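Penicillin-binding protein 2 (Pbp2) (Helicobacter pylori, PDB 5LP5) binds MreC in a core complex of bacterial cell wall synthesis and probably acts as a penicillin-sensitive transpeptidase that cross-links peptidoglycan. Local coordinates at residues T332-P337 against H354-L359; F346-K351 against E365-Y370; K361-S366 against Y489-H494. All coordinates share one frame; numbering follows the deposited sequence.

All three contacts lie in the transpeptidase domain. From the N terminus, 332-337 runs into a small hairpin of strands 338-340 and 345-347, and the chain returns at 354-359. Interaction 1 closes that excursion by pairing two short strands. Interaction 2 opens inside this loop, at 346-351, and closes beyond it at 365-370, so the two cross. It ties the end of the hairpin to the turn between helices 359-364 and 369-377. Interaction 3 starts in the same region and shares Glu365 and Ser366 with interaction 2. It closes a far longer loop of 122 intervening residues, setting helix 359-364 against the end of helix 475-493.

Interaction 1. Residues T332-P337 against H354-L359; sequences TIPTPP and HGNSNL
Ile333 and Ser357 form a hydrogen-bonded antiparallel pair, and each uses both its backbone polar atoms on the other. Ile333 N donates to Ser357 O at 3.2 Å, and Ser357 N returns a bond to Ile333 O at 3.0 Å. Next to them, Pro334 faces Asn356 as a non-hydrogen-bonded pair. A proline fits there because it has no N-H to offer. Its O is taken by Lys373, from helix 369-377. Asn356 OD1 comes within 3.5 Å of Pro334 CA, a contact without a hydrogen bond. Beyond this pair the register slips. His354 and Gly355 both face Thr335, which makes a classic beta bulge at the end of a two-stranded antiparallel sheet. Gly355 takes a positive phi of 50° there. His354 N donates to Thr335 O at 2.9 Å. Thr335 N points to Gly355 O, but the modelled separation is too short to be relied on. The two buried residues join hydroxyls: Thr335 OG1 donates to Ser357 OG at 2.6 Å. Ser357 OG sits between its own backbone N and carbonyl carbon (chi1 56°), which holds it toward Thr335 OG1. Thr335 CG2 turns instead to His354 CB, 3.9 Å away. At the other end, Thr332 CG2 rests 3.9 Å from Asn356 CB, while Thr332 OG1 bonds to Asn330 O. Asn358 is an N-cap: its OD1 accepts from Lys361 N. The ammonium of Lys361 is bonded to the carbonyl oxygens of both His354 and Asn356.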
ATOM      1  N   THR A 332      10.630 -60.814 -16.387  1.00 80.62           N
ATOM      2  CA  THR A 332       9.272 -61.134 -15.993  1.00 82.08           C
ATOM      3  C   THR A 332       9.343 -62.195 -14.900  1.00 84.99           C
ATOM      4  O   THR A 332      10.136 -63.137 -14.992  1.00 90.19           O
ATOM      5  CB  THR A 332       8.465 -61.673 -17.196  1.00 81.73           C
ATOM      6  OG1 THR A 332       8.687 -60.846 -18.345  1.00 79.86           O
ATOM      7  CG2 THR A 332       6.973 -61.720 -16.880  1.00 82.34           C
ATOM      8  N   ILE A 333       8.533 -62.033 -13.857  1.00 83.81           N
ATOM      9  CA  ILE A 333       8.460 -63.023 -12.776  1.00 87.07           C
ATOM     10  C   ILE A 333       7.011 -63.221 -12.329  1.00 87.46           C
ATOM     11  O   ILE A 333       6.173 -62.349 -12.542  1.00 85.55           O
ATOM     12  CB  ILE A 333       9.329 -62.618 -11.564  1.00 88.88           C
ATOM     13  CG1 ILE A 333       8.790 -61.329 -10.910  1.00 90.84           C
ATOM     14  CG2 ILE A 333      10.785 -62.449 -11.991  1.00 87.11           C
ATOM     15  CD1 ILE A 333       9.523 -60.900  -9.649  1.00 89.28           C
ATOM     16  N   PRO A 334       6.708 -64.376 -11.721  1.00 90.95           N
ATOM     17  CA  PRO A 334       5.340 -64.646 -11.249  1.00 92.26           C
ATOM     18  C   PRO A 334       4.895 -63.774 -10.058  1.00 89.86           C
ATOM     19  O   PRO A 334       5.633 -63.603  -9.097  1.00 84.54           O
ATOM     20  CB  PRO A 334       5.369 -66.139 -10.876  1.00 95.00           C
ATOM     21  CG  PRO A 334       6.809 -66.498 -10.740  1.00 95.50           C
ATOM     22  CD  PRO A 334       7.589 -65.553 -11.604  1.00 93.56           C
ATOM     23  N   THR A 335       3.682 -63.239 -10.141  1.00 93.89           N
ATOM     24  CA  THR A 335       3.179 -62.277  -9.163  1.00 96.03           C
ATOM     25  C   THR A 335       1.861 -62.744  -8.543  1.00 91.11           C
ATOM     26  O   THR A 335       0.777 -62.360  -8.994  1.00 90.46           O
ATOM     27  CB  THR A 335       2.990 -60.893  -9.812  1.00103.64           C
ATOM     28  OG1 THR A 335       4.252 -60.436 -10.309  1.00102.64           O
ATOM     29  CG2 THR A 335       2.467 -59.864  -8.809  1.00113.37           C
ATOM     30  N   PRO A 336       1.952 -63.576  -7.502  1.00 84.99           N
ATOM     31  CA  PRO A 336       0.783 -64.053  -6.767  1.00 85.08           C
ATOM     32  C   PRO A 336       0.208 -62.998  -5.825  1.00 86.33           C
ATOM     33  O   PRO A 336       0.800 -61.918  -5.672  1.00 86.20           O
ATOM     34  CB  PRO A 336       1.331 -65.230  -5.965  1.00 84.97           C
ATOM     35  CG  PRO A 336       2.774 -64.928  -5.798  1.00 84.56           C
ATOM     36  CD  PRO A 336       3.194 -64.213  -7.041  1.00 83.85           C
ATOM     37  N   PRO A 337      -0.943 -63.306  -5.189  1.00 86.86           N
ATOM     38  CA  PRO A 337      -1.592 -62.397  -4.232  1.00 87.57           C
ATOM     39  C   PRO A 337      -0.699 -61.977  -3.064  1.00 83.86           C
ATOM     40  O   PRO A 337      -0.919 -60.930  -2.479  1.00 84.67           O
ATOM     41  CB  PRO A 337      -2.784 -63.215  -3.719  1.00 88.53           C
ATOM     42  CG  PRO A 337      -3.096 -64.149  -4.830  1.00 88.83           C
ATOM     43  CD  PRO A 337      -1.766 -64.504  -5.436  1.00 88.09           C
ATOM     44  N   HIS A 354      -1.518 -60.761  -9.580  1.00 99.49           N
ATOM     45  CA  HIS A 354      -1.291 -60.145 -10.892  1.00105.03           C
ATOM     46  C   HIS A 354      -0.454 -60.984 -11.869  1.00100.99           C
ATOM     47  O   HIS A 354       0.378 -60.453 -12.610  1.00 98.03           O
ATOM     48  CB  HIS A 354      -0.697 -58.741 -10.696  1.00113.90           C
ATOM     49  CG  HIS A 354      -1.634 -57.790 -10.006  1.00117.01           C
ATOM     50  ND1 HIS A 354      -1.636 -57.597  -8.640  1.00122.62           N
ATOM     51  CD2 HIS A 354      -2.614 -56.997 -10.497  1.00115.45           C
ATOM     52  CE1 HIS A 354      -2.575 -56.724  -8.320  1.00118.13           C
ATOM     53  NE2 HIS A 354      -3.177 -56.338  -9.430  1.00117.11           N
ATOM     54  N   GLY A 355      -0.691 -62.291 -11.878  1.00100.56           N
ATOM     55  CA  GLY A 355      -0.080 -63.201 -12.864  1.00106.22           C
ATOM     56  C   GLY A 355       1.431 -63.100 -13.044  1.00108.89           C
ATOM     57  O   GLY A 355       2.170 -62.970 -12.075  1.00109.61           O
ATOM     58  N   ASN A 356       1.892 -63.176 -14.293  1.00112.04           N
ATOM     59  CA  ASN A 356       3.280 -62.856 -14.641  1.00112.22           C
ATOM     60  C   ASN A 356       3.369 -61.347 -14.885  1.00115.46           C
ATOM     61  O   ASN A 356       2.453 -60.758 -15.458  1.00126.48           O
ATOM     62  CB  ASN A 356       3.724 -63.609 -15.906  1.00111.60           C
ATOM     63  CG  ASN A 356       4.214 -65.030 -15.625  1.00108.14           C
ATOM     64  OD1 ASN A 356       4.268 -65.490 -14.484  1.00106.24           O
ATOM     65  ND2 ASN A 356       4.588 -65.730 -16.684  1.00105.56           N
ATOM     66  N   SER A 357       4.464 -60.721 -14.460  1.00112.60           N
ATOM     67  CA  SER A 357       4.645 -59.278 -14.673  1.00102.93           C
ATOM     68  C   SER A 357       6.109 -58.813 -14.663  1.00 96.90           C
ATOM     69  O   SER A 357       6.942 -59.307 -13.905  1.00 93.34           O
ATOM     70  CB  SER A 357       3.828 -58.489 -13.647  1.00 98.87           C
ATOM     71  OG  SER A 357       4.163 -58.858 -12.330  1.00102.35           O
ATOM     72  N   ASN A 358       6.393 -57.845 -15.527  1.00 96.10           N
ATOM     73  CA  ASN A 358       7.730 -57.260 -15.667  1.00 94.36           C
ATOM     74  C   ASN A 358       7.735 -55.889 -14.979  1.00 94.72           C
ATOM     75  O   ASN A 358       6.791 -55.550 -14.256  1.00102.22           O
ATOM     76  CB  ASN A 358       8.086 -57.135 -17.154  1.00 92.19           C
ATOM     77  CG  ASN A 358       7.022 -56.395 -17.949  1.00 92.02           C
ATOM     78  OD1 ASN A 358       6.427 -55.432 -17.465  1.00101.31           O
ATOM     79  ND2 ASN A 358       6.768 -56.856 -19.171  1.00 91.13           N
ATOM     80  N   LEU A 359       8.782 -55.099 -15.207  1.00 90.65           N
ATOM     81  CA  LEU A 359       8.837 -53.719 -14.679  1.00 84.03           C
ATOM     82  C   LEU A 359       7.695 -52.832 -15.223  1.00 81.46           C
ATOM     83  O   LEU A 359       6.948 -52.229 -14.448  1.00 81.48           O
ATOM     84  CB  LEU A 359      10.202 -53.069 -14.974  1.00 83.22           C
ATOM     85  CG  LEU A 359      10.709 -52.009 -13.974  1.00 81.34           C
ATOM     86  CD1 LEU A 359      12.146 -51.598 -14.272  1.00 80.50           C
ATOM     87  CD2 LEU A 359       9.848 -50.766 -13.923  1.00 79.81           C
TER

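Interaction 2. Residues F346-K351 against E365-Y370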
ATOM      1  N   PHE A 346       3.861 -60.936   3.089  1.00 99.41           N
ATOM      2  CA  PHE A 346       3.794 -59.570   2.560  1.00 95.14           C
ATOM      3  C   PHE A 346       2.792 -59.481   1.410  1.00 90.91           C
ATOM      4  O   PHE A 346       3.018 -59.993   0.301  1.00 89.44           O
ATOM      5  CB  PHE A 346       5.177 -59.102   2.121  1.00 94.89           C
ATOM      6  CG  PHE A 346       6.154 -58.988   3.250  1.00 95.69           C
ATOM      7  CD1 PHE A 346       6.827 -60.111   3.709  1.00 93.90           C
ATOM      8  CD2 PHE A 346       6.384 -57.770   3.868  1.00 94.65           C
ATOM      9  CE1 PHE A 346       7.722 -60.022   4.755  1.00 93.03           C
ATOM     10  CE2 PHE A 346       7.277 -57.674   4.918  1.00 96.75           C
ATOM     11  CZ  PHE A 346       7.946 -58.803   5.364  1.00 95.43           C
ATOM     12  N   ARG A 347       1.684 -58.805   1.687  1.00 87.14           N
ATOM     13  CA  ARG A 347       0.499 -58.894   0.853  1.00 86.86           C
ATOM     14  C   ARG A 347       0.443 -57.814  -0.231  1.00 82.15           C
ATOM     15  O   ARG A 347       0.864 -56.678  -0.013  1.00 78.50           O
ATOM     16  CB  ARG A 347      -0.738 -58.817   1.743  1.00 89.59           C
ATOM     17  CG  ARG A 347      -0.711 -59.842   2.864  1.00 92.34           C
ATOM     18  CD  ARG A 347      -1.923 -59.713   3.769  1.00 92.27           C
ATOM     19  NE  ARG A 347      -2.134 -60.957   4.495  1.00 93.33           N
ATOM     20  CZ  ARG A 347      -2.776 -62.017   4.010  1.00 94.94           C
ATOM     21  NH1 ARG A 347      -3.301 -62.009   2.790  1.00 99.30           N
ATOM     22  NH2 ARG A 347      -2.900 -63.097   4.756  1.00 96.19           N
ATOM     23  N   ASP A 348      -0.071 -58.209  -1.399  1.00 79.34           N
ATOM     24  CA  ASP A 348      -0.322 -57.313  -2.535  1.00 74.28           C
ATOM     25  C   ASP A 348      -1.671 -56.639  -2.334  1.00 72.38           C
ATOM     26  O   ASP A 348      -2.553 -57.193  -1.684  1.00 73.66           O
ATOM     27  CB  ASP A 348      -0.298 -58.101  -3.856  1.00 73.27           C
ATOM     28  CG  ASP A 348      -0.383 -57.215  -5.078  1.00 71.94           C
ATOM     29  OD1 ASP A 348      -1.440 -56.564  -5.273  1.00 70.84           O
ATOM     30  OD2 ASP A 348       0.609 -57.193  -5.848  1.00 69.29           O
ATOM     31  N   TRP A 349      -1.826 -55.437  -2.878  1.00 70.53           N
ATOM     32  CA  TRP A 349      -2.977 -54.597  -2.534  1.00 70.97           C
ATOM     33  C   TRP A 349      -4.327 -55.221  -2.920  1.00 74.87           C
ATOM     34  O   TRP A 349      -5.328 -54.981  -2.243  1.00 75.16           O
ATOM     35  CB  TRP A 349      -2.839 -53.169  -3.101  1.00 66.81           C
ATOM     36  CG  TRP A 349      -2.759 -53.120  -4.597  1.00 65.99           C
ATOM     37  CD1 TRP A 349      -1.643 -53.282  -5.364  1.00 64.56           C
ATOM     38  CD2 TRP A 349      -3.843 -52.903  -5.508  1.00 65.17           C
ATOM     39  NE1 TRP A 349      -1.963 -53.185  -6.689  1.00 64.04           N
ATOM     40  CE2 TRP A 349      -3.309 -52.963  -6.807  1.00 66.21           C
ATOM     41  CE3 TRP A 349      -5.218 -52.681  -5.349  1.00 66.62           C
ATOM     42  CZ2 TRP A 349      -4.103 -52.799  -7.952  1.00 69.42           C
ATOM     43  CZ3 TRP A 349      -6.009 -52.509  -6.491  1.00 67.12           C
ATOM     44  CH2 TRP A 349      -5.449 -52.575  -7.769  1.00 68.30           C
ATOM     45  N   LYS A 350      -4.374 -56.014  -3.990  1.00 80.73           N
ATOM     46  CA  LYS A 350      -5.618 -56.723  -4.295  1.00 86.00           C
ATOM     47  C   LYS A 350      -5.463 -58.219  -4.250  1.00 86.26           C
ATOM     48  O   LYS A 350      -4.564 -58.776  -4.874  1.00 78.28           O
ATOM     49  CB  LYS A 350      -6.237 -56.315  -5.632  1.00 91.10           C
ATOM     50  CG  LYS A 350      -7.727 -56.653  -5.708  1.00 91.57           C
ATOM     51  CD  LYS A 350      -8.572 -55.771  -4.780  1.00 89.49           C
ATOM     52  CE  LYS A 350     -10.014 -56.248  -4.712  1.00 91.28           C
ATOM     53  NZ  LYS A 350     -10.954 -55.177  -4.280  1.00 90.15           N
ATOM     54  N   LYS A 351      -6.367 -58.818  -3.468  1.00 89.24           N
ATOM     55  CA  LYS A 351      -6.594 -60.254  -3.301  1.00 94.78           C
ATOM     56  C   LYS A 351      -6.140 -61.144  -4.479  1.00 98.06           C
ATOM     57  O   LYS A 351      -5.377 -62.112  -4.315  1.00 90.70           O
ATOM     58  CB  LYS A 351      -8.114 -60.431  -3.061  1.00 95.58           C
ATOM     59  CG  LYS A 351      -8.584 -61.773  -2.530  1.00101.51           C
ATOM     60  CD  LYS A 351     -10.106 -61.840  -2.536  1.00104.06           C
ATOM     61  CE  LYS A 351     -10.632 -63.135  -1.934  1.00105.48           C
ATOM     62  NZ  LYS A 351     -12.090 -63.304  -2.187  1.00105.75           N
ATOM     63  N   GLU A 365       0.305 -51.413 -13.070  1.00 84.18           N
ATOM     64  CA  GLU A 365      -0.768 -51.933 -12.242  1.00 90.98           C
ATOM     65  C   GLU A 365      -0.523 -51.717 -10.750  1.00 93.71           C
ATOM     66  O   GLU A 365      -1.245 -52.276  -9.930  1.00100.87           O
ATOM     67  CB  GLU A 365      -0.989 -53.416 -12.555  1.00 99.46           C
ATOM     68  CG  GLU A 365      -1.513 -53.683 -13.962  1.00103.15           C
ATOM     69  CD  GLU A 365      -1.639 -55.164 -14.288  1.00105.23           C
ATOM     70  OE1 GLU A 365      -1.493 -56.012 -13.386  1.00107.95           O
ATOM     71  OE2 GLU A 365      -1.884 -55.493 -15.459  1.00104.34           O
ATOM     72  N   SER A 366       0.470 -50.887 -10.406  1.00 92.69           N
ATOM     73  CA  SER A 366       0.803 -50.579  -9.013  1.00 88.36           C
ATOM     74  C   SER A 366       0.952 -51.907  -8.269  1.00 87.98           C
ATOM     75  O   SER A 366       0.364 -52.093  -7.206  1.00 91.26           O
ATOM     76  CB  SER A 366      -0.286 -49.685  -8.383  1.00 90.15           C
ATOM     77  OG  SER A 366       0.086 -49.161  -7.118  1.00 87.48           O
ATOM     78  N   VAL A 367       1.728 -52.829  -8.851  1.00 85.19           N
ATOM     79  CA  VAL A 367       1.916 -54.175  -8.297  1.00 85.64           C
ATOM     80  C   VAL A 367       2.969 -54.167  -7.191  1.00 84.68           C
ATOM     81  O   VAL A 367       4.025 -53.549  -7.332  1.00 85.75           O
ATOM     82  CB  VAL A 367       2.353 -55.192  -9.371  1.00 87.25           C
ATOM     83  CG1 VAL A 367       2.617 -56.557  -8.759  1.00 91.23           C
ATOM     84  CG2 VAL A 367       1.299 -55.319 -10.441  1.00 86.39           C
ATOM     85  N   ASP A 368       2.675 -54.877  -6.103  1.00 77.83           N
ATOM     86  CA  ASP A 368       3.506 -54.846  -4.909  1.00 69.95           C
ATOM     87  C   ASP A 368       4.576 -55.944  -4.924  1.00 70.58           C
ATOM     88  O   ASP A 368       5.723 -55.691  -4.540  1.00 70.39           O
ATOM     89  CB  ASP A 368       2.628 -54.955  -3.657  1.00 64.95           C
ATOM     90  CG  ASP A 368       1.809 -53.675  -3.381  1.00 61.80           C
ATOM     91  OD1 ASP A 368       2.212 -52.573  -3.796  1.00 58.47           O
ATOM     92  OD2 ASP A 368       0.755 -53.751  -2.731  1.00 57.40           O
ATOM     93  N   VAL A 369       4.214 -57.146  -5.373  1.00 68.61           N
ATOM     94  CA  VAL A 369       5.105 -58.314  -5.219  1.00 67.70           C
ATOM     95  C   VAL A 369       6.393 -58.248  -6.042  1.00 64.28           C
ATOM     96  O   VAL A 369       7.432 -58.726  -5.588  1.00 58.98           O
ATOM     97  CB  VAL A 369       4.367 -59.650  -5.484  1.00 68.82           C
ATOM     98  CG1 VAL A 369       5.347 -60.819  -5.545  1.00 69.23           C
ATOM     99  CG2 VAL A 369       3.342 -59.904  -4.388  1.00 70.51           C
ATOM    100  N   TYR A 370       6.334 -57.666  -7.239  1.00 62.47           N
ATOM    101  CA  TYR A 370       7.540 -57.501  -8.051  1.00 63.25           C
ATOM    102  C   TYR A 370       8.641 -56.842  -7.216  1.00 64.24           C
ATOM    103  O   TYR A 370       9.806 -57.250  -7.269  1.00 63.40           O
ATOM    104  CB  TYR A 370       7.236 -56.660  -9.292  1.00 61.92           C
ATOM    105  CG  TYR A 370       8.442 -56.328 -10.156  1.00 62.95           C
ATOM    106  CD1 TYR A 370       8.854 -57.183 -11.175  1.00 66.18           C
ATOM    107  CD2 TYR A 370       9.165 -55.157  -9.956  1.00 63.37           C
ATOM    108  CE1 TYR A 370       9.939 -56.870 -11.987  1.00 68.87           C
ATOM    109  CE2 TYR A 370      10.253 -54.829 -10.757  1.00 63.97           C
ATOM    110  CZ  TYR A 370      10.639 -55.683 -11.776  1.00 67.57           C
ATOM    111  OH  TYR A 370      11.726 -55.369 -12.576  1.00 67.56           O
TER
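Asp348 reaches across to the backbone of Asp368, and its side chain can be followed atom by atom. CB packs on a methyl of Val369, with Asp348 CB 4.1 Å from Val369 CG2. CG lies anti to the backbone N (chi1 -173°), and this carries the carboxylate over to the other segment. There Asp348 CG is 4.0 Å from Asp368 CB. At the tip the two oxygens part. Asp348 OD1 turns back to its own segment and accepts from Lys350 N at 3.2 Å, which closes an Asx turn. This bond uses the anti lone pair of Asp348 OD1. Asp348 OD2 goes forward and accepts from Asp368 N at 3.1 Å. That donor stands above the carboxylate plane, 52° out of it. The methyl Val367 CG1 also lies near Asp348 OD2, at 3.6 Å. The next residue, Trp349, sets the edge of its indole against the same turn. Trp349 NE1 makes a weak bond to Glu365 O at 3.4 Å. Asp368 OD2 lies at the ring edge, in the ring plane, 3.6 Å from Trp349 CD1. The other oxygen, Asp368 OD1, forms a salt bridge with Lys314, and Ser366 OG bonds to Ser311 OG. Ser366-Val367-Asp368 thus sits beside the likely SxxK motif of Ser311 and Lys314, consistent with the second conserved active-site motif of penicillin-binding transpeptidases, SxN or SxD.

Interaction 3. Residues K361-S366 against Y489-H494; sequences KAIRES and YEVCNH
The backbones come closest at Arg364 and Val491, 4.4 Å between CA atoms, where the last turn of helix 359-364 meets the end of helix 475-493. A Schellman motif with Ser366 as C-prime ends the first helix. A disulfide from Cys492 to Cys512 ties the second to strand 511-517. Val491 CG2 fills the join, 3.6 Å from Ile363 O and 4.1 Å from Ile363 CG2. Arg364 carries most of the contact. With chi1 at -177° its chain leaves the backbone N behind, and a bend at chi3 brings the guanidinium to Glu490 at its edge and His494 over a face. It grips Glu490 side-on: Arg364 NE at 3.1 Å and NH2 at 3.2 Å both bond to Glu490 OE1. That oxygen lies in the guanidinium plane, but both donors reach it from the same face of the carboxylate, whose plane is turned 68° away. The His494 ring stacks on the guanidinium, planes at 17°. Lys361 CG lies over the rim of the opposite face. His494 ND1 accepts from Asp496 N, which helps to set the ring's rotation and suits a neutral histidine. The stack is then probably cation-pi, and Glu490, with a long Arg364 NH1 to Glu365 OE2 ion pair (3.9 Å), would offset the arginine's charge.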
ATOM      1  N   LYS A 361       4.837 -53.550 -16.341  1.00 81.25           N
ATOM      2  CA  LYS A 361       3.523 -53.970 -15.853  1.00 87.41           C
ATOM      3  C   LYS A 361       3.355 -53.715 -14.351  1.00 85.30           C
ATOM      4  O   LYS A 361       2.246 -53.415 -13.876  1.00 79.04           O
ATOM      5  CB  LYS A 361       3.278 -55.450 -16.172  1.00 95.20           C
ATOM      6  CG  LYS A 361       1.828 -55.882 -15.935  1.00102.95           C
ATOM      7  CD  LYS A 361       1.609 -57.362 -16.167  1.00110.93           C
ATOM      8  CE  LYS A 361       0.472 -57.853 -15.277  1.00116.43           C
ATOM      9  NZ  LYS A 361       0.309 -59.326 -15.242  1.00123.89           N
ATOM     10  N   ALA A 362       4.454 -53.841 -13.612  1.00 86.49           N
ATOM     11  CA  ALA A 362       4.448 -53.596 -12.165  1.00 87.80           C
ATOM     12  C   ALA A 362       4.173 -52.123 -11.842  1.00 81.30           C
ATOM     13  O   ALA A 362       3.490 -51.795 -10.858  1.00 78.39           O
ATOM     14  CB  ALA A 362       5.767 -54.047 -11.542  1.00 90.33           C
ATOM     15  N   ILE A 363       4.730 -51.248 -12.676  1.00 75.13           N
ATOM     16  CA  ILE A 363       4.442 -49.826 -12.614  1.00 68.12           C
ATOM     17  C   ILE A 363       2.981 -49.601 -12.985  1.00 68.29           C
ATOM     18  O   ILE A 363       2.214 -48.982 -12.224  1.00 73.08           O
ATOM     19  CB  ILE A 363       5.325 -49.020 -13.593  1.00 63.91           C
ATOM     20  CG1 ILE A 363       6.801 -49.069 -13.176  1.00 61.40           C
ATOM     21  CG2 ILE A 363       4.829 -47.578 -13.652  1.00 63.09           C
ATOM     22  CD1 ILE A 363       7.740 -48.297 -14.082  1.00 59.58           C
ATOM     23  N   ARG A 364       2.615 -50.109 -14.162  1.00 67.02           N
ATOM     24  CA  ARG A 364       1.281 -49.932 -14.719  1.00 69.41           C
ATOM     25  C   ARG A 364       0.196 -50.233 -13.679  1.00 75.03           C
ATOM     26  O   ARG A 364      -0.703 -49.408 -13.418  1.00 67.14           O
ATOM     27  CB  ARG A 364       1.093 -50.844 -15.940  1.00 70.23           C
ATOM     28  CG  ARG A 364      -0.254 -50.671 -16.654  1.00 71.48           C
ATOM     29  CD  ARG A 364      -0.623 -51.871 -17.500  1.00 74.35           C
ATOM     30  NE  ARG A 364       0.486 -52.281 -18.349  1.00 77.91           N
ATOM     31  CZ  ARG A 364       0.562 -53.448 -18.977  1.00 82.71           C
ATOM     32  NH1 ARG A 364      -0.413 -54.346 -18.874  1.00 84.68           N
ATOM     33  NH2 ARG A 364       1.628 -53.713 -19.711  1.00 89.26           N
ATOM     34  N   GLU A 365       0.305 -51.413 -13.070  1.00 84.18           N
ATOM     35  CA  GLU A 365      -0.768 -51.933 -12.242  1.00 90.98           C
ATOM     36  C   GLU A 365      -0.523 -51.717 -10.750  1.00 93.71           C
ATOM     37  O   GLU A 365      -1.245 -52.276  -9.930  1.00100.87           O
ATOM     38  CB  GLU A 365      -0.989 -53.416 -12.555  1.00 99.46           C
ATOM     39  CG  GLU A 365      -1.513 -53.683 -13.962  1.00103.15           C
ATOM     40  CD  GLU A 365      -1.639 -55.164 -14.288  1.00105.23           C
ATOM     41  OE1 GLU A 365      -1.493 -56.012 -13.386  1.00107.95           O
ATOM     42  OE2 GLU A 365      -1.884 -55.493 -15.459  1.00104.34           O
ATOM     43  N   SER A 366       0.470 -50.887 -10.406  1.00 92.69           N
ATOM     44  CA  SER A 366       0.803 -50.579  -9.013  1.00 88.36           C
ATOM     45  C   SER A 366       0.952 -51.907  -8.269  1.00 87.98           C
ATOM     46  O   SER A 366       0.364 -52.093  -7.206  1.00 91.26           O
ATOM     47  CB  SER A 366      -0.286 -49.685  -8.383  1.00 90.15           C
ATOM     48  OG  SER A 366       0.086 -49.161  -7.118  1.00 87.48           O
ATOM     49  N   TYR A 489       3.188 -43.859 -18.631  1.00 58.22           N
ATOM     50  CA  TYR A 489       2.297 -43.748 -19.788  1.00 61.09           C
ATOM     51  C   TYR A 489       1.174 -44.786 -19.724  1.00 61.29           C
ATOM     52  O   TYR A 489      -0.004 -44.469 -19.930  1.00 58.20           O
ATOM     53  CB  TYR A 489       3.095 -43.911 -21.086  1.00 64.38           C
ATOM     54  CG  TYR A 489       2.238 -43.910 -22.339  1.00 71.59           C
ATOM     55  CD1 TYR A 489       1.610 -42.749 -22.781  1.00 72.95           C
ATOM     56  CD2 TYR A 489       2.056 -45.078 -23.079  1.00 75.91           C
ATOM     57  CE1 TYR A 489       0.834 -42.760 -23.922  1.00 75.35           C
ATOM     58  CE2 TYR A 489       1.273 -45.096 -24.216  1.00 75.62           C
ATOM     59  CZ  TYR A 489       0.674 -43.935 -24.636  1.00 77.53           C
ATOM     60  OH  TYR A 489      -0.092 -43.947 -25.769  1.00 82.50           O
ATOM     61  N   GLU A 490       1.558 -46.023 -19.412  1.00 62.92           N
ATOM     62  CA  GLU A 490       0.623 -47.143 -19.349  1.00 62.83           C
ATOM     63  C   GLU A 490      -0.360 -47.036 -18.179  1.00 59.01           C
ATOM     64  O   GLU A 490      -1.466 -47.540 -18.257  1.00 59.40           O
ATOM     65  CB  GLU A 490       1.387 -48.479 -19.305  1.00 65.29           C
ATOM     66  CG  GLU A 490       1.968 -48.894 -20.650  1.00 66.98           C
ATOM     67  CD  GLU A 490       2.830 -50.148 -20.600  1.00 68.20           C
ATOM     68  OE1 GLU A 490       2.901 -50.827 -19.547  1.00 69.29           O
ATOM     69  OE2 GLU A 490       3.446 -50.462 -21.640  1.00 67.75           O
ATOM     70  N   VAL A 491       0.029 -46.377 -17.101  1.00 58.24           N
ATOM     71  CA  VAL A 491      -0.868 -46.243 -15.945  1.00 61.12           C
ATOM     72  C   VAL A 491      -2.135 -45.492 -16.316  1.00 60.76           C
ATOM     73  O   VAL A 491      -3.217 -45.801 -15.826  1.00 55.08           O
ATOM     74  CB  VAL A 491      -0.191 -45.518 -14.759  1.00 60.47           C
ATOM     75  CG1 VAL A 491      -1.170 -45.353 -13.610  1.00 62.59           C
ATOM     76  CG2 VAL A 491       1.029 -46.293 -14.279  1.00 61.28           C
ATOM     77  N   CYS A 492      -1.962 -44.507 -17.192  1.00 66.70           N
ATOM     78  CA  CYS A 492      -3.002 -43.565 -17.585  1.00 70.25           C
ATOM     79  C   CYS A 492      -3.678 -43.986 -18.886  1.00 69.81           C
ATOM     80  O   CYS A 492      -4.825 -43.612 -19.129  1.00 70.50           O
ATOM     81  CB  CYS A 492      -2.375 -42.185 -17.783  1.00 71.19           C
ATOM     82  SG  CYS A 492      -2.366 -41.054 -16.370  1.00 95.00           S
ATOM     83  N   ASN A 493      -2.962 -44.749 -19.717  1.00 69.38           N
ATOM     84  CA  ASN A 493      -3.380 -45.006 -21.105  1.00 72.17           C
ATOM     85  C   ASN A 493      -3.671 -46.466 -21.483  1.00 72.86           C
ATOM     86  O   ASN A 493      -4.477 -46.722 -22.371  1.00 70.85           O
ATOM     87  CB  ASN A 493      -2.333 -44.447 -22.057  1.00 72.32           C
ATOM     88  CG  ASN A 493      -2.221 -42.950 -21.957  1.00 73.23           C
ATOM     89  OD1 ASN A 493      -3.114 -42.230 -22.389  1.00 71.05           O
ATOM     90  ND2 ASN A 493      -1.129 -42.473 -21.363  1.00 75.77           N
ATOM     91  N   HIS A 494      -2.997 -47.419 -20.846  1.00 74.88           N
ATOM     92  CA  HIS A 494      -3.281 -48.850 -21.037  1.00 73.77           C
ATOM     93  C   HIS A 494      -4.530 -49.219 -20.222  1.00 72.76           C
ATOM     94  O   HIS A 494      -4.749 -48.689 -19.140  1.00 73.15           O
ATOM     95  CB  HIS A 494      -2.075 -49.684 -20.594  1.00 76.28           C
ATOM     96  CG  HIS A 494      -2.086 -51.104 -21.087  1.00 80.11           C
ATOM     97  ND1 HIS A 494      -2.927 -52.072 -20.571  1.00 78.57           N
ATOM     98  CD2 HIS A 494      -1.330 -51.723 -22.025  1.00 80.92           C
ATOM     99  CE1 HIS A 494      -2.706 -53.217 -21.191  1.00 80.19           C
ATOM    100  NE2 HIS A 494      -1.740 -53.034 -22.074  1.00 81.93           N
TER